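N-acetyl-beta-D glucosaminidase (Rhizomucor miehei CAU432, PDB 4ZM6) probably hydrolyses beta-N-acetylglucosaminides as a family 3 glycoside hydrolase and carries a GCN5-related glucosamine N-acetyltransferase region that binds acetyl-CoA. Local coordinates at residues Ser780-Thr785 against Glu792-Met797; Lys830-Trp835 against Arg851-Gly856; Arg87-Ser92 against Ser119-Thr124. All blocks are in the same frame, centred on the assembly; numbering follows the deposited sequence.

Contact 1: residues Ser780-Thr785 against Glu792-Met797; sequences SDLIWT and ERSGGM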
loop_
_atom_site.group_PDB
_atom_site.type_symbol
_atom_site.label_atom_id
_atom_site.label_comp_id
_atom_site.label_asym_id
_atom_site.label_seq_id
_atom_site.Cartn_x
_atom_site.Cartn_y
_atom_site.Cartn_z
ATOM N N SER A 780 -19.132 22.524 14.582
ATOM C CA SER A 780 -19.962 21.339 14.764
ATOM C C SER A 780 -20.412 21.196 16.219
ATOM O O SER A 780 -20.877 20.127 16.614
ATOM C CB SER A 780 -19.193 20.097 14.312
ATOM O OG SER A 780 -17.866 20.109 14.814
ATOM N N ASP A 781 -20.286 22.273 17.004
ATOM C CA ASP A 781 -20.753 22.300 18.404
ATOM C C ASP A 781 -22.181 21.771 18.500
ATOM O O ASP A 781 -22.481 20.861 19.284
ATOM C CB ASP A 781 -20.724 23.724 18.987
ATOM C CG ASP A 781 -19.328 24.337 19.011
ATOM O OD1 ASP A 781 -18.564 24.138 18.045
ATOM O OD2 ASP A 781 -19.001 25.048 19.986
ATOM N N LEU A 782 -23.056 22.349 17.685
ATOM C CA LEU A 782 -24.445 21.950 17.653
ATOM C C LEU A 782 -24.810 21.548 16.238
ATOM O O LEU A 782 -24.786 22.372 15.329
ATOM C CB LEU A 782 -25.339 23.093 18.141
ATOM C CG LEU A 782 -26.855 22.889 18.080
ATOM C CD1 LEU A 782 -27.304 21.754 18.992
ATOM C CD2 LEU A 782 -27.570 24.178 18.453
ATOM N N ILE A 783 -25.124 20.270 16.058
ATOM C CA ILE A 783 -25.569 19.753 14.765
ATOM C C ILE A 783 -27.038 19.323 14.806
ATOM O O ILE A 783 -27.622 18.994 13.771
ATOM C CB ILE A 783 -24.689 18.573 14.288
ATOM C CG1 ILE A 783 -24.805 17.367 15.234
ATOM C CG2 ILE A 783 -23.237 19.004 14.180
ATOM C CD1 ILE A 783 -24.141 16.107 14.716
ATOM N N TRP A 784 -27.640 19.344 15.991
ATOM C CA TRP A 784 -28.977 18.798 16.180
ATOM C C TRP A 784 -30.032 19.882 15.975
ATOM O O TRP A 784 -30.878 20.112 16.843
ATOM C CB TRP A 784 -29.100 18.184 17.582
ATOM C CG TRP A 784 -28.030 17.183 17.896
ATOM C CD1 TRP A 784 -27.111 17.248 18.907
ATOM C CD2 TRP A 784 -27.762 15.974 17.189
ATOM N NE1 TRP A 784 -26.289 16.153 18.870
ATOM C CE2 TRP A 784 -26.669 15.352 17.824
ATOM C CE3 TRP A 784 -28.344 15.349 16.079
ATOM C CZ2 TRP A 784 -26.143 14.134 17.385
ATOM C CZ3 TRP A 784 -27.817 14.132 15.642
ATOM C CH2 TRP A 784 -26.727 13.544 16.293
ATOM N N THR A 785 -29.995 20.527 14.813
ATOM C CA THR A 785 -30.829 21.702 14.547
ATOM C C THR A 785 -32.162 21.373 13.874
ATOM O O THR A 785 -32.908 22.281 13.506
ATOM C CB THR A 785 -30.081 22.727 13.669
ATOM O OG1 THR A 785 -29.653 22.099 12.452
ATOM C CG2 THR A 785 -28.872 23.292 14.408
ATOM N N GLU A 792 -34.035 26.108 14.701
ATOM C CA GLU A 792 -33.187 27.099 14.058
ATOM C C GLU A 792 -32.693 28.083 15.110
ATOM O O GLU A 792 -31.523 28.455 15.128
ATOM C CB GLU A 792 -33.985 27.863 13.005
ATOM C CG GLU A 792 -34.388 27.028 11.805
ATOM C CD GLU A 792 -33.281 26.944 10.781
ATOM O OE1 GLU A 792 -32.929 27.999 10.214
ATOM O OE2 GLU A 792 -32.764 25.830 10.548
ATOM N N ARG A 793 -33.613 28.509 15.974
ATOM C CA ARG A 793 -33.306 29.447 17.047
ATOM C C ARG A 793 -32.697 28.664 18.205
ATOM O O ARG A 793 -33.361 28.361 19.200
ATOM C CB ARG A 793 -34.565 30.220 17.470
ATOM C CG ARG A 793 -35.194 31.072 16.365
ATOM C CD ARG A 793 -34.532 32.442 16.192
ATOM N NE ARG A 793 -33.066 32.382 16.059
ATOM C CZ ARG A 793 -32.381 32.337 14.912
ATOM N NH1 ARG A 793 -32.996 32.349 13.730
ATOM N NH2 ARG A 793 -31.051 32.277 14.950
ATOM N N SER A 794 -31.415 28.351 18.053
ATOM C CA SER A 794 -30.731 27.424 18.934
ATOM C C SER A 794 -29.256 27.759 19.088
ATOM O O SER A 794 -28.634 28.343 18.193
ATOM C CB SER A 794 -30.859 26.013 18.370
ATOM O OG SER A 794 -30.328 25.950 17.058
ATOM N N GLY A 795 -28.697 27.357 20.224
ATOM C CA GLY A 795 -27.286 27.585 20.524
ATOM C C GLY A 795 -26.860 26.777 21.732
ATOM O O GLY A 795 -27.542 25.835 22.114
ATOM N N GLY A 796 -25.739 27.142 22.339
ATOM C CA GLY A 796 -25.259 26.436 23.515
ATOM C C GLY A 796 -23.916 26.938 23.993
ATOM O O GLY A 796 -23.426 27.968 23.530
ATOM N N MET A 797 -23.315 26.200 24.919
ATOM C CA MET A 797 -22.018 26.571 25.477
ATOM C C MET A 797 -21.171 25.335 25.760
ATOM O O MET A 797 -21.675 24.213 25.737
ATOM C CB MET A 797 -22.205 27.387 26.760
ATOM C CG MET A 797 -22.697 26.580 27.952
ATOM S SD MET A 797 -23.188 27.617 29.337
ATOM C CE MET A 797 -24.751 28.218 28.727
#

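Contact 2: residues Lys830-Trp835 against Arg851-Gly856; sequences KSYVDW and RSYRLG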
loop_
_atom_site.group_PDB
_atom_site.type_symbol
_atom_site.label_atom_id
_atom_site.label_comp_id
_atom_site.label_asym_id
_atom_site.label_seq_id
_atom_site.Cartn_x
_atom_site.Cartn_y
_atom_site.Cartn_z
ATOM N N LYS A 830 -33.793 27.416 22.416
ATOM C CA LYS A 830 -33.390 26.103 22.939
ATOM C C LYS A 830 -31.870 25.993 22.991
ATOM O O LYS A 830 -31.201 26.258 22.001
ATOM C CB LYS A 830 -33.972 24.989 22.067
ATOM C CG LYS A 830 -35.496 24.936 22.076
ATOM C CD LYS A 830 -36.040 24.093 20.927
ATOM C CE LYS A 830 -37.543 24.268 20.740
ATOM N NZ LYS A 830 -38.334 23.519 21.754
ATOM N N SER A 831 -31.329 25.590 24.141
ATOM C CA SER A 831 -29.882 25.653 24.387
ATOM C C SER A 831 -29.258 24.285 24.686
ATOM O O SER A 831 -29.797 23.507 25.464
ATOM C CB SER A 831 -29.595 26.616 25.541
ATOM O OG SER A 831 -28.205 26.741 25.771
ATOM N N TYR A 832 -28.096 24.031 24.086
ATOM C CA TYR A 832 -27.441 22.727 24.105
ATOM C C TYR A 832 -26.175 22.753 24.950
ATOM O O TYR A 832 -25.181 23.365 24.565
ATOM C CB TYR A 832 -27.087 22.354 22.665
ATOM C CG TYR A 832 -26.494 20.973 22.425
ATOM C CD1 TYR A 832 -27.075 19.823 22.958
ATOM C CD2 TYR A 832 -25.385 20.818 21.598
ATOM C CE1 TYR A 832 -26.545 18.567 22.705
ATOM C CE2 TYR A 832 -24.852 19.568 21.337
ATOM C CZ TYR A 832 -25.433 18.446 21.890
ATOM O OH TYR A 832 -24.887 17.212 21.614
ATOM N N VAL A 833 -26.214 22.092 26.105
ATOM C CA VAL A 833 -25.020 21.904 26.927
ATOM C C VAL A 833 -24.589 20.445 26.809
ATOM O O VAL A 833 -25.241 19.550 27.339
ATOM C CB VAL A 833 -25.278 22.269 28.398
ATOM C CG1 VAL A 833 -24.040 21.998 29.242
ATOM C CG2 VAL A 833 -25.703 23.727 28.507
ATOM N N ASP A 834 -23.484 20.218 26.110
ATOM C CA ASP A 834 -23.099 18.879 25.696
ATOM C C ASP A 834 -22.055 18.285 26.625
ATOM O O ASP A 834 -21.175 18.996 27.108
ATOM C CB ASP A 834 -22.587 18.888 24.245
ATOM C CG ASP A 834 -21.333 19.737 24.056
ATOM O OD1 ASP A 834 -21.361 20.938 24.391
ATOM O OD2 ASP A 834 -20.319 19.206 23.554
ATOM N N TRP A 835 -22.184 16.980 26.872
ATOM C CA TRP A 835 -21.184 16.182 27.580
ATOM C C TRP A 835 -20.839 16.789 28.935
ATOM O O TRP A 835 -19.759 17.356 29.114
ATOM C CB TRP A 835 -19.928 16.022 26.710
ATOM C CG TRP A 835 -18.892 15.039 27.226
ATOM C CD1 TRP A 835 -18.847 14.445 28.461
ATOM C CD2 TRP A 835 -17.731 14.579 26.523
ATOM N NE1 TRP A 835 -17.745 13.631 28.556
ATOM C CE2 TRP A 835 -17.041 13.696 27.384
ATOM C CE3 TRP A 835 -17.210 14.823 25.247
ATOM C CZ2 TRP A 835 -15.858 13.054 27.009
ATOM C CZ3 TRP A 835 -16.029 14.185 24.875
ATOM C CH2 TRP A 835 -15.366 13.311 25.757
ATOM N N ARG A 851 -30.280 13.840 26.492
ATOM C CA ARG A 851 -29.895 12.498 26.085
ATOM C C ARG A 851 -28.695 12.058 26.920
ATOM O O ARG A 851 -27.911 12.897 27.374
ATOM C CB ARG A 851 -29.526 12.470 24.598
ATOM C CG ARG A 851 -30.643 12.842 23.635
ATOM C CD ARG A 851 -31.681 11.741 23.508
ATOM N NE ARG A 851 -32.839 12.152 22.710
ATOM C CZ ARG A 851 -32.848 12.279 21.383
ATOM N NH1 ARG A 851 -31.756 12.040 20.670
ATOM N NH2 ARG A 851 -33.955 12.653 20.757
ATOM N N SER A 852 -28.544 10.745 27.110
ATOM C CA SER A 852 -27.429 10.200 27.897
ATOM C C SER A 852 -26.566 9.243 27.075
ATOM O O SER A 852 -27.053 8.590 26.152
ATOM C CB SER A 852 -27.955 9.493 29.150
ATOM O OG SER A 852 -28.791 10.355 29.912
ATOM N N TYR A 853 -25.282 9.176 27.417
ATOM C CA TYR A 853 -24.331 8.292 26.739
ATOM C C TYR A 853 -23.450 7.568 27.747
ATOM O O TYR A 853 -23.196 8.077 28.832
ATOM C CB TYR A 853 -23.426 9.085 25.787
ATOM C CG TYR A 853 -24.141 10.132 24.964
ATOM C CD1 TYR A 853 -24.312 11.418 25.451
ATOM C CD2 TYR A 853 -24.636 9.842 23.696
ATOM C CE1 TYR A 853 -24.958 12.383 24.708
ATOM C CE2 TYR A 853 -25.286 10.807 22.941
ATOM C CZ TYR A 853 -25.445 12.077 23.460
ATOM O OH TYR A 853 -26.089 13.054 22.736
ATOM N N ARG A 854 -22.974 6.386 27.378
ATOM C CA ARG A 854 -21.973 5.680 28.171
ATOM C C ARG A 854 -20.660 5.686 27.413
ATOM O O ARG A 854 -20.581 5.165 26.298
ATOM C CB ARG A 854 -22.406 4.244 28.438
ATOM C CG ARG A 854 -21.414 3.441 29.272
ATOM C CD ARG A 854 -21.854 1.992 29.414
ATOM N NE ARG A 854 -23.226 1.900 29.912
ATOM C CZ ARG A 854 -23.580 2.078 31.183
ATOM N NH1 ARG A 854 -22.670 2.370 32.114
ATOM N NH2 ARG A 854 -24.863 1.982 31.522
ATOM N N LEU A 855 -19.631 6.272 28.014
ATOM C CA LEU A 855 -18.329 6.338 27.376
ATOM C C LEU A 855 -17.698 4.956 27.318
ATOM O O LEU A 855 -18.057 4.064 28.089
ATOM C CB LEU A 855 -17.401 7.295 28.126
ATOM C CG LEU A 855 -17.887 8.736 28.301
ATOM C CD1 LEU A 855 -16.738 9.616 28.781
ATOM C CD2 LEU A 855 -18.492 9.289 27.014
ATOM N N GLY A 856 -16.770 4.792 26.383
ATOM C CA GLY A 856 -15.990 3.567 26.241
ATOM C C GLY A 856 -14.601 3.943 25.786
ATOM O O GLY A 856 -14.431 4.921 25.059
#

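Contact 3: residues Arg87-Ser92 against Ser119-Thr124; sequences RRLGDS and SKELLT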
loop_
_atom_site.group_PDB
_atom_site.type_symbol
_atom_site.label_atom_id
_atom_site.label_comp_id
_atom_site.label_asym_id
_atom_site.label_seq_id
_atom_site.Cartn_x
_atom_site.Cartn_y
_atom_site.Cartn_z
ATOM N N ARG A 87 0.903 -25.908 22.038
ATOM C CA ARG A 87 0.419 -25.231 23.246
ATOM C C ARG A 87 0.896 -25.921 24.537
ATOM O O ARG A 87 0.392 -26.990 24.895
ATOM C CB ARG A 87 -1.114 -25.167 23.230
ATOM N N ARG A 88 1.834 -25.289 25.248
ATOM C CA ARG A 88 2.497 -25.907 26.416
ATOM C C ARG A 88 1.646 -25.931 27.694
ATOM O O ARG A 88 1.912 -26.718 28.601
ATOM C CB ARG A 88 3.814 -25.198 26.759
ATOM C CG ARG A 88 4.695 -24.770 25.596
ATOM C CD ARG A 88 4.866 -25.840 24.534
ATOM N NE ARG A 88 6.104 -25.629 23.786
ATOM C CZ ARG A 88 6.374 -26.130 22.580
ATOM N NH1 ARG A 88 5.494 -26.888 21.932
ATOM N NH2 ARG A 88 7.546 -25.861 22.013
ATOM N N LEU A 89 0.655 -25.050 27.783
ATOM C CA LEU A 89 -0.196 -24.971 28.976
ATOM C C LEU A 89 -1.030 -26.239 29.184
ATOM O O LEU A 89 -1.234 -26.671 30.321
ATOM C CB LEU A 89 -1.110 -23.736 28.906
ATOM C CG LEU A 89 -0.636 -22.438 29.577
ATOM C CD1 LEU A 89 0.873 -22.257 29.510
ATOM C CD2 LEU A 89 -1.346 -21.240 28.959
ATOM N N GLY A 90 -1.511 -26.819 28.085
ATOM C CA GLY A 90 -2.284 -28.062 28.129
ATOM C C GLY A 90 -3.670 -27.886 28.725
ATOM O O GLY A 90 -4.569 -27.357 28.071
ATOM N N ASP A 91 -3.836 -28.356 29.963
ATOM C CA ASP A 91 -5.080 -28.198 30.723
ATOM C C ASP A 91 -4.956 -27.125 31.799
ATOM O O ASP A 91 -5.949 -26.755 32.426
ATOM C CB ASP A 91 -5.464 -29.519 31.393
ATOM C CG ASP A 91 -5.699 -30.632 30.395
ATOM O OD1 ASP A 91 -6.302 -30.367 29.332
ATOM O OD2 ASP A 91 -5.284 -31.775 30.678
ATOM N N SER A 92 -3.738 -26.644 32.023
ATOM C CA SER A 92 -3.491 -25.582 32.990
ATOM C C SER A 92 -4.133 -24.267 32.537
ATOM O O SER A 92 -4.598 -23.486 33.365
ATOM C CB SER A 92 -1.984 -25.383 33.180
ATOM O OG SER A 92 -1.313 -26.626 33.286
ATOM N N SER A 119 -1.818 -13.880 27.475
ATOM C CA SER A 119 -0.749 -13.183 28.198
ATOM C C SER A 119 -1.100 -13.021 29.679
ATOM O O SER A 119 -0.235 -13.147 30.543
ATOM C CB SER A 119 -0.429 -11.827 27.548
ATOM O OG SER A 119 -1.603 -11.181 27.102
ATOM N N LYS A 120 -2.374 -12.758 29.956
ATOM C CA LYS A 120 -2.880 -12.677 31.328
ATOM C C LYS A 120 -2.585 -13.981 32.068
ATOM O O LYS A 120 -1.999 -13.968 33.148
ATOM C CB LYS A 120 -4.390 -12.406 31.315
ATOM C CG LYS A 120 -4.978 -11.883 32.617
ATOM C CD LYS A 120 -6.495 -11.752 32.489
ATOM C CE LYS A 120 -7.083 -10.662 33.378
ATOM N NZ LYS A 120 -7.165 -11.060 34.811
ATOM N N GLU A 121 -2.977 -15.104 31.463
ATOM C CA GLU A 121 -2.734 -16.426 32.038
ATOM C C GLU A 121 -1.242 -16.691 32.233
ATOM O O GLU A 121 -0.818 -17.076 33.316
ATOM C CB GLU A 121 -3.363 -17.526 31.174
ATOM C CG GLU A 121 -4.885 -17.569 31.252
ATOM C CD GLU A 121 -5.498 -18.809 30.615
ATOM O OE1 GLU A 121 -4.748 -19.722 30.205
ATOM O OE2 GLU A 121 -6.746 -18.868 30.522
ATOM N N LEU A 122 -0.451 -16.470 31.192
ATOM C CA LEU A 122 0.993 -16.681 31.273
ATOM C C LEU A 122 1.660 -15.816 32.345
ATOM O O LEU A 122 2.555 -16.281 33.047
ATOM C CB LEU A 122 1.652 -16.416 29.914
ATOM C CG LEU A 122 1.407 -17.448 28.810
ATOM C CD1 LEU A 122 1.898 -16.917 27.475
ATOM C CD2 LEU A 122 2.092 -18.766 29.128
ATOM N N LEU A 123 1.225 -14.566 32.475
ATOM C CA LEU A 123 1.858 -13.632 33.411
ATOM C C LEU A 123 1.607 -13.993 34.873
ATOM O O LEU A 123 2.499 -13.830 35.708
ATOM C CB LEU A 123 1.406 -12.192 33.142
ATOM C CG LEU A 123 2.136 -11.080 33.910
ATOM C CD1 LEU A 123 3.646 -11.175 33.745
ATOM C CD2 LEU A 123 1.646 -9.710 33.466
ATOM N N THR A 124 0.407 -14.477 35.186
ATOM C CA THR A 124 0.094 -14.892 36.552
ATOM C C THR A 124 0.918 -16.123 36.948
ATOM O O THR A 124 1.338 -16.247 38.099
ATOM C CB THR A 124 -1.405 -15.197 36.741
ATOM O OG1 THR A 124 -1.790 -16.261 35.868
ATOM C CG2 THR A 124 -2.258 -13.966 36.454
#

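Contact 1: residues Ser780-Thr785 against Glu792-Met797
Leu-782 faces Gly-795 and Thr-785 faces Glu-792, so the loop 780-785 runs roughly antiparallel to 792-797, the lead-in and first residues of strand 794-802. The CA atoms of Leu-782 and Gly-795 lie 6.9 Å apart, those of Thr-785 and Glu-792 5.9 Å. No hydrogen bond joins the two backbones: even at the closer end the O of Thr-785 stays 4.2 Å from the N of Glu-792. Each segment contains an inverse gamma turn closed by a weak bond, centred on Trp-784 in one and Arg-793 in the other.

Side chains close the gap. Leu-782 has its CG anti to the backbone N (chi1 176°) and reaches across with CD2, which rests 3.6 Å from Ser-794 OG and 3.8 Å from the backbone N of Gly-795. Thr-785 brings its methyl CG2 to 4.0 Å from the same OG of Ser-794, so two methyl groups border this buried hydroxyl. Ser-794 OG is itself hydrogen-bonded to Thr-772 OG1 and Gly-791 O. At the more open end Glu-792 OE1 is hydrogen-bonded to His-773 NE2.

Methyl groups of a connecting loop thus pack against the hydroxyl and backbone of the strand it leads into, in the second N-acetyltransferase family region (711-858). Strand 794-802 pairs antiparallel with strand 763-771 and parallel with strand 830-836. Leu-782 also touches Asn-770 on the former, while Met-797 packs on helix 811-825 and Ile-783 meets helix 569-577.

Contact 2: residues Lys830-Trp835 against Arg851-Gly856
Tyr-832 and Trp-835 on one strand meet Tyr-853 and Leu-855 on the other across a gap: the nearest CA atoms, of Trp-835 and Tyr-853, are 8.5 Å apart, and the two segments run in the same direction without pairing, because strand 686-692 lies between them antiparallel to both.

Two side-chain pairs span that middle strand. The two phenol hydroxyls converge on Asp-688 OD2, which is hydrogen-bonded to both; Tyr-832 OH and Tyr-853 OH themselves stay 4.5 Å apart, too far to bond. The other oxygen of the carboxylate, OD1, takes the backbone N of Trp-835. One carboxylate from the central strand thus ties the two flanking ones together and fixes where both buried tyrosine rings end.

Further along, Leu-855 meets the indole of Trp-835, and the two side chains cross at about a right angle. Leu-855 CD1 approaches the ring obliquely, 4.0 Å from Trp-835 CZ2. The other leucine methyl, CD2, stands 4.3 Å above the ring plane, displaced toward the rim. Trp-835 sits where the chain turns a corner; a chi1 of -171° swings the indole away from the backbone N, out to the leucine, and it also touches Pro-658.

Asp-834 forms a salt bridge with Arg-655 on a loop beside the strand. The contact thus belongs to the large curled sheet, in which strands 830-836 and 847-857 flank 686-692 and link the two acetyltransferase-like regions.

Contact 3: residues Arg87-Ser92 against Ser119-Thr124
Leu-89 O is gripped twice by one residue: Ser-92 OG donates to it at 3.0 Å, and Ser-92 N does so as well at 3.0 Å. The backbone bond closes a type II' beta turn from Leu-89 to Ser-92, with Gly-90 at its first corner. The hydroxyl adds a second hold on the same oxygen, coming in the carbonyl plane with a C=O...OG angle of 157°.

Leu-89, at the start of the turn, points toward segment 119-124 of helix 108-125, and its forked end does all the touching. CD1 packs on the methyl CD2 of Leu-122 at 3.7 Å, an apolar contact in which the two side chains cross obliquely. The second branch, CD2, lies 3.9 Å from OE1 of Glu-121. Glu-121 is buried, and its chain, extended beyond CG (chi2 -169°), carries the carboxylate out from the helix to the loop. There OE2 is hydrogen-bonded to the hydroxyl of Thr-94 and to ND1 of His-360, two partners that would fix the rotation of the group. One turn along the helix, Thr-124 OG1 donates back to the backbone O of Glu-121 at 2.8 Å, tilted out of the carbonyl plane.

The loop leaves strand 76-79; helices 99-105 and 108-125 follow, and the chain returns in strand 129-130, parallel to and beside strand 76-79. This is a beta-alpha-beta crossover, consistent with the TIM-barrel clan of the family 3 glycosidase N-terminal region. Leu-122 also touches Val-79 on strand 76-79, Arg-88 makes a salt bridge with Asp-80 just beyond that strand, and His-360 brings in helix 357-368.

In the fold
Contacts 1 and 2 are neighbours, their centres about 13 Å apart in one curled sheet. Gly-795 and Tyr-832 join them, with Gly-795 O and Tyr-832 N 2.7 Å apart in a probable hydrogen bond between parallel strands; Leu-782 also packs on the Tyr-832 ring. The loop of contact 1 thus rests against one of the tyrosines of contact 2. Neither contact lies at an annotated site, though the Tyr-853 side chain is about 8 Å from the bound acetyl-CoA. Contact 3 lies in the family 3 glycosidase N-terminal region, its centre about 53 Å from that of contact 1 and about 43 Å from that of contact 2. Its nearest atoms to contact 2 are still about 18 Å away.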